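Side-chain contacts in acyltransferase (Actinoplanes teichomyceticus, PDB 4Q38), which transfers long aliphatic acyl chains from acyl-CoA to glycopeptide antibiotics of the teicoplanin type: residues A[17-20]-A[21-24]; A[87-90]-A[91-95]. All coordinates share one frame; numbering follows the deposited sequence.

Contact 1: A[17-20]-A[21-24]; sequences DPET and VRIA
Regular i to i+4 backbone bonds join the two segments as the first turns of helix 18-25, V21 N donating to D17 O, R22 N to P18 O, I23 N to E19 O and A24 N to T20 O; the helix opens with an aspartate N-cap. From that position D17 folds its carboxylate back over the first turn. OD1 takes two donors from T20, the backbone N at 3.0 Å, which comes from above the carboxylate plane, and OG1 at a modelled 2.5 Å, nearly in line with the C-O bond of the acid. OD2 receives a weak bond from E19 N, 3.3 Å long. Amide groups of the first turn lack acceptors within the helix, and D17 supplies them; P18, which has no amide hydrogen, fits the position just after the cap. The negative carboxylate probably also gains from the positive end of the helix dipole. T20 OG1 is anti to the carbonyl carbon (chi1 -57°), which turns the hydroxyl back toward D17. One turn apart, E19 and R22 run alongside each other in the same direction and close an i to i+3 salt bridge near the surface. Their planes are 30° apart. The arginine chain bends at chi3 (64°) and presents its side, not its end, to the acid. R22 NH1 is held separately by L27 O, so the guanidinium is fixed at three nitrogens, and the R22 side chain also touches L35 of helix 32-41. V21 is buried, touching W88 of helix 84-98. Both carboxylate oxygens of E19 lie near the guanidinium plane although the acid is twisted against it: NE meets E19 OE2 at 3.0 Å and NH2 meets E19 OE1 at 3.1 Å, both on the syn sides of the carboxylate.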
ATOM      1  N   ASP A  17      30.163  -1.694  -2.143  1.00 54.65           N
ATOM      2  CA  ASP A  17      29.804  -1.717  -3.551  1.00 54.25           C
ATOM      3  C   ASP A  17      28.521  -2.540  -3.759  1.00 51.75           C
ATOM      4  O   ASP A  17      28.274  -3.491  -3.011  1.00 51.94           O
ATOM      5  CB  ASP A  17      30.988  -2.195  -4.410  1.00 55.99           C
ATOM      6  CG  ASP A  17      30.742  -3.531  -5.068  1.00 57.92           C
ATOM      7  OD1 ASP A  17      30.874  -4.559  -4.386  1.00 58.39           O
ATOM      8  OD2 ASP A  17      30.422  -3.549  -6.276  1.00 62.85           O
ATOM      9  N   PRO A  18      27.700  -2.168  -4.769  1.00 49.22           N
ATOM     10  CA  PRO A  18      26.369  -2.768  -4.957  1.00 46.95           C
ATOM     11  C   PRO A  18      26.387  -4.290  -5.080  1.00 44.83           C
ATOM     12  O   PRO A  18      25.488  -4.952  -4.567  1.00 42.98           O
ATOM     13  CB  PRO A  18      25.867  -2.144  -6.265  1.00 46.33           C
ATOM     14  CG  PRO A  18      26.699  -0.935  -6.478  1.00 48.06           C
ATOM     15  CD  PRO A  18      28.019  -1.184  -5.821  1.00 48.00           C
ATOM     16  N   GLU A  19      27.399  -4.831  -5.760  1.00 43.41           N
ATOM     17  CA  GLU A  19      27.569  -6.279  -5.874  1.00 43.65           C
ATOM     18  C   GLU A  19      27.802  -6.964  -4.527  1.00 41.80           C
ATOM     19  O   GLU A  19      27.268  -8.044  -4.290  1.00 41.18           O
ATOM     20  CB  GLU A  19      28.691  -6.642  -6.861  1.00 46.60           C
ATOM     21  CG  GLU A  19      28.218  -6.799  -8.299  1.00 50.26           C
ATOM     22  CD  GLU A  19      27.141  -7.865  -8.452  1.00 53.28           C
ATOM     23  OE1 GLU A  19      27.448  -9.071  -8.299  1.00 55.15           O
ATOM     24  OE2 GLU A  19      25.980  -7.494  -8.727  1.00 54.61           O
ATOM     25  N   THR A  20      28.592  -6.330  -3.662  1.00 41.49           N
ATOM     26  CA  THR A  20      28.871  -6.848  -2.322  1.00 41.78           C
ATOM     27  C   THR A  20      27.602  -6.823  -1.463  1.00 39.59           C
ATOM     28  O   THR A  20      27.299  -7.793  -0.764  1.00 37.41           O
ATOM     29  CB  THR A  20      30.024  -6.072  -1.645  1.00 43.82           C
ATOM     30  OG1 THR A  20      31.189  -6.147  -2.477  1.00 45.09           O
ATOM     31  CG2 THR A  20      30.369  -6.654  -0.278  1.00 44.45           C
ATOM     32  N   VAL A  21      26.863  -5.718  -1.542  1.00 37.75           N
ATOM     33  CA  VAL A  21      25.561  -5.592  -0.885  1.00 35.41           C
ATOM     34  C   VAL A  21      24.626  -6.695  -1.379  1.00 34.95           C
ATOM     35  O   VAL A  21      24.062  -7.443  -0.571  1.00 34.78           O
ATOM     36  CB  VAL A  21      24.946  -4.187  -1.111  1.00 34.86           C
ATOM     37  CG1 VAL A  21      23.526  -4.109  -0.573  1.00 34.01           C
ATOM     38  CG2 VAL A  21      25.812  -3.117  -0.464  1.00 34.26           C
ATOM     39  N   ARG A  22      24.497  -6.822  -2.701  1.00 35.65           N
ATOM     40  CA  ARG A  22      23.606  -7.817  -3.305  1.00 36.01           C
ATOM     41  C   ARG A  22      23.901  -9.228  -2.795  1.00 37.24           C
ATOM     42  O   ARG A  22      22.987  -9.962  -2.408  1.00 34.60           O
ATOM     43  CB  ARG A  22      23.714  -7.791  -4.834  1.00 37.54           C
ATOM     44  CG  ARG A  22      22.622  -8.589  -5.531  1.00 39.33           C
ATOM     45  CD  ARG A  22      22.837  -8.661  -7.040  1.00 41.24           C
ATOM     46  NE  ARG A  22      24.060  -9.384  -7.400  1.00 42.34           N
ATOM     47  CZ  ARG A  22      24.189 -10.710  -7.393  1.00 41.64           C
ATOM     48  NH1 ARG A  22      23.174 -11.490  -7.032  1.00 40.46           N
ATOM     49  NH2 ARG A  22      25.346 -11.257  -7.743  1.00 43.54           N
ATOM     50  N   ILE A  23      25.187  -9.585  -2.793  1.00 36.32           N
ATOM     51  CA  ILE A  23      25.635 -10.923  -2.403  1.00 36.91           C
ATOM     52  C   ILE A  23      25.451 -11.151  -0.897  1.00 33.84           C
ATOM     53  O   ILE A  23      24.931 -12.188  -0.486  1.00 35.66           O
ATOM     54  CB  ILE A  23      27.090 -11.186  -2.879  1.00 36.50           C
ATOM     55  CG1 ILE A  23      27.125 -11.300  -4.412  1.00 38.53           C
ATOM     56  CG2 ILE A  23      27.657 -12.450  -2.245  1.00 37.14           C
ATOM     57  CD1 ILE A  23      28.493 -11.092  -5.040  1.00 41.09           C
ATOM     58  N   ALA A  24      25.842 -10.168  -0.093  1.00 34.42           N
ATOM     59  CA  ALA A  24      25.668 -10.232   1.368  1.00 34.22           C
ATOM     60  C   ALA A  24      24.215 -10.451   1.771  1.00 33.91           C
ATOM     61  O   ALA A  24      23.928 -11.265   2.651  1.00 33.22           O
ATOM     62  CB  ALA A  24      26.204  -8.968   2.029  1.00 33.99           C
TER

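Contact 2: A[87-90]-A[91-95]; sequences WWLL and ERTHH
The guanidinium of R92 lies flat on one face of the W88 indole, planes 6° apart and group centres 3.5 Å apart, in an i to i+4 cation-pi stack along helix 84-98. CZ sits over the five-membered ring, while R92 CD covers the six-membered ring as a CH-pi contact, 3.5 Å from its centroid. At the guanidinium edge, close to its plane, NH1 donates to W88 O at 2.8 Å, so the same residue supplies both the face and an acceptor. An unusual chi2 of 145° bends the arginine chain back along the helix. NH1 also reaches E91 OE1 at 3.3 Å, a salt bridge on the anti side of the carboxylate. L90 CD2 covers part of one face of W87, and a water lies in plane at the ring's edge: it accepts from W87 NE1 at 3.0 Å and donates to E91 OE2 at 3.1 Å, bridging indole and acid. Thus E91 joins the two tryptophan arrangements. On another side of the helix, T93 OG1 bonds back to L89 O at 2.7 Å; the T93 amide reaches that oxygen from the opposite face of the carbonyl plane. L89 packs against L35 and L38 of helix 32-41, L90 against F125, Y128 and V129 of helix 125-143, and H94 ND1 bonds to T133 OG1 of that same helix.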
ATOM      1  N   TRP A  87      22.368  -1.490   6.097  1.00 33.15           N
ATOM      2  CA  TRP A  87      22.367  -0.049   6.335  1.00 33.26           C
ATOM      3  C   TRP A  87      22.594   0.735   5.071  1.00 33.67           C
ATOM      4  O   TRP A  87      21.916   1.742   4.835  1.00 33.29           O
ATOM      5  CB  TRP A  87      23.378   0.360   7.410  1.00 33.64           C
ATOM      6  CG  TRP A  87      23.005   1.684   8.032  1.00 32.35           C
ATOM      7  CD1 TRP A  87      23.436   2.951   7.650  1.00 32.84           C
ATOM      8  CD2 TRP A  87      22.064   1.918   9.136  1.00 33.65           C
ATOM      9  NE1 TRP A  87      22.860   3.923   8.432  1.00 33.95           N
ATOM     10  CE2 TRP A  87      22.022   3.374   9.340  1.00 34.12           C
ATOM     11  CE3 TRP A  87      21.285   1.097   9.954  1.00 34.07           C
ATOM     12  CZ2 TRP A  87      21.237   3.958  10.331  1.00 34.56           C
ATOM     13  CZ3 TRP A  87      20.498   1.701  10.954  1.00 34.11           C
ATOM     14  CH2 TRP A  87      20.477   3.097  11.133  1.00 34.40           C
ATOM     15  N   TRP A  88      23.539   0.278   4.250  1.00 33.58           N
ATOM     16  CA  TRP A  88      23.814   0.878   2.940  1.00 34.75           C
ATOM     17  C   TRP A  88      22.541   0.994   2.139  1.00 34.41           C
ATOM     18  O   TRP A  88      22.236   2.051   1.573  1.00 32.42           O
ATOM     19  CB  TRP A  88      24.826   0.017   2.191  1.00 35.57           C
ATOM     20  CG  TRP A  88      25.275   0.538   0.840  1.00 36.70           C
ATOM     21  CD1 TRP A  88      26.406   1.308   0.564  1.00 37.62           C
ATOM     22  CD2 TRP A  88      24.646   0.302  -0.473  1.00 36.90           C
ATOM     23  NE1 TRP A  88      26.506   1.568  -0.776  1.00 37.56           N
ATOM     24  CE2 TRP A  88      25.487   0.997  -1.459  1.00 36.80           C
ATOM     25  CE3 TRP A  88      23.510  -0.384  -0.915  1.00 36.16           C
ATOM     26  CZ2 TRP A  88      25.185   0.997  -2.819  1.00 37.19           C
ATOM     27  CZ3 TRP A  88      23.214  -0.375  -2.288  1.00 36.49           C
ATOM     28  CH2 TRP A  88      24.034   0.296  -3.217  1.00 37.36           C
ATOM     29  N   LEU A  89      21.780  -0.095   2.116  1.00 32.54           N
ATOM     30  CA  LEU A  89      20.529  -0.182   1.357  1.00 31.55           C
ATOM     31  C   LEU A  89      19.400   0.659   1.961  1.00 30.94           C
ATOM     32  O   LEU A  89      18.620   1.268   1.231  1.00 31.05           O
ATOM     33  CB  LEU A  89      20.098  -1.639   1.251  1.00 30.29           C
ATOM     34  CG  LEU A  89      18.955  -1.938   0.288  1.00 30.58           C
ATOM     35  CD1 LEU A  89      19.372  -1.625  -1.141  1.00 30.83           C
ATOM     36  CD2 LEU A  89      18.537  -3.387   0.431  1.00 29.88           C
ATOM     37  N   LEU A  90      19.320   0.682   3.286  1.00 30.24           N
ATOM     38  CA  LEU A  90      18.338   1.488   4.000  1.00 31.14           C
ATOM     39  C   LEU A  90      18.476   2.984   3.704  1.00 32.07           C
ATOM     40  O   LEU A  90      17.480   3.666   3.477  1.00 30.48           O
ATOM     41  CB  LEU A  90      18.442   1.238   5.507  1.00 30.54           C
ATOM     42  CG  LEU A  90      17.657   2.144   6.456  1.00 31.62           C
ATOM     43  CD1 LEU A  90      16.154   1.937   6.307  1.00 29.38           C
ATOM     44  CD2 LEU A  90      18.110   1.893   7.891  1.00 33.14           C
ATOM     45  N   GLU A  91      19.710   3.483   3.716  1.00 31.52           N
ATOM     46  CA  GLU A  91      19.992   4.889   3.425  1.00 33.37           C
ATOM     47  C   GLU A  91      19.570   5.278   2.016  1.00 31.06           C
ATOM     48  O   GLU A  91      18.913   6.300   1.819  1.00 31.56           O
ATOM     49  CB  GLU A  91      21.492   5.174   3.558  1.00 36.03           C
ATOM     50  CG  GLU A  91      22.027   5.135   4.972  1.00 39.76           C
ATOM     51  CD  GLU A  91      23.480   5.555   5.031  1.00 42.46           C
ATOM     52  OE1 GLU A  91      24.321   4.927   4.347  1.00 41.29           O
ATOM     53  OE2 GLU A  91      23.775   6.512   5.769  1.00 45.65           O
ATOM     54  N   ARG A  92      19.979   4.466   1.047  1.00 30.86           N
ATOM     55  CA  ARG A  92      19.741   4.744  -0.370  1.00 31.97           C
ATOM     56  C   ARG A  92      18.284   4.526  -0.789  1.00 30.70           C
ATOM     57  O   ARG A  92      17.776   5.252  -1.632  1.00 29.19           O
ATOM     58  CB  ARG A  92      20.693   3.934  -1.250  1.00 32.36           C
ATOM     59  CG  ARG A  92      22.086   4.544  -1.275  1.00 34.34           C
ATOM     60  CD  ARG A  92      23.196   3.517  -1.351  1.00 35.64           C
ATOM     61  NE  ARG A  92      24.489   4.152  -1.068  1.00 35.91           N
ATOM     62  CZ  ARG A  92      24.998   4.332   0.152  1.00 36.16           C
ATOM     63  NH1 ARG A  92      24.349   3.904   1.226  1.00 33.13           N
ATOM     64  NH2 ARG A  92      26.175   4.940   0.300  1.00 36.61           N
ATOM     65  N   THR A  93      17.630   3.538  -0.188  1.00 29.55           N
ATOM     66  CA  THR A  93      16.212   3.272  -0.457  1.00 29.66           C
ATOM     67  C   THR A  93      15.375   4.434   0.068  1.00 28.97           C
ATOM     68  O   THR A  93      14.455   4.917  -0.607  1.00 28.61           O
ATOM     69  CB  THR A  93      15.767   1.934   0.170  1.00 28.85           C
ATOM     70  OG1 THR A  93      16.519   0.875  -0.419  1.00 30.82           O
ATOM     71  CG2 THR A  93      14.276   1.661  -0.076  1.00 27.76           C
ATOM     72  N   HIS A  94      15.708   4.890   1.272  1.00 30.63           N
ATOM     73  CA  HIS A  94      15.109   6.101   1.813  1.00 30.38           C
ATOM     74  C   HIS A  94      15.278   7.248   0.847  1.00 30.31           C
ATOM     75  O   HIS A  94      14.317   7.957   0.537  1.00 28.39           O
ATOM     76  CB  HIS A  94      15.711   6.446   3.162  1.00 29.97           C
ATOM     77  CG  HIS A  94      15.452   7.870   3.590  1.00 30.44           C
ATOM     78  ND1 HIS A  94      14.287   8.263   4.138  1.00 28.59           N
ATOM     79  CD2 HIS A  94      16.257   9.009   3.517  1.00 30.81           C
ATOM     80  CE1 HIS A  94      14.340   9.584   4.404  1.00 29.30           C
ATOM     81  NE2 HIS A  94      15.547  10.038   4.028  1.00 30.48           N
ATOM     82  N   HIS A  95      16.505   7.436   0.368  1.00 30.73           N
ATOM     83  CA  HIS A  95      16.825   8.510  -0.578  1.00 31.59           C
ATOM     84  C   HIS A  95      16.052   8.379  -1.875  1.00 30.22           C
ATOM     85  O   HIS A  95      15.518   9.363  -2.377  1.00 28.88           O
ATOM     86  CB  HIS A  95      18.332   8.554  -0.829  1.00 32.86           C
ATOM     87  CG  HIS A  95      18.815   9.813  -1.515  1.00 35.62           C
ATOM     88  ND1 HIS A  95      20.075   9.936  -1.996  1.00 36.41           N
ATOM     89  CD2 HIS A  95      18.166  11.021  -1.796  1.00 36.03           C
ATOM     90  CE1 HIS A  95      20.221  11.159  -2.555  1.00 37.07           C
ATOM     91  NE2 HIS A  95      19.054  11.816  -2.438  1.00 37.06           N
TER
HETATM   92  O   HOH W   1      22.753   6.951   8.702  1.00 51.53           O

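The two contacts meet at the W88 indole, which has R92 over one face and V21 and P18 of contact 1 over the other. V21 CG2 lies 3.6 Å from W88 CE3, and P18 CA is 4.2 Å from W88 CH2. The N-terminal helix 18-25 is thereby laid against helix 84-98 by nonpolar packing, with L25 on L89 adding to the same interface; helix 32-41 touches both, through L35 on P18, R22 and L89. The centres of the contacts are about 13 Å apart. Both lie away from the coenzyme A and acylated-glucosamine pockets, whose residues come later in the chain.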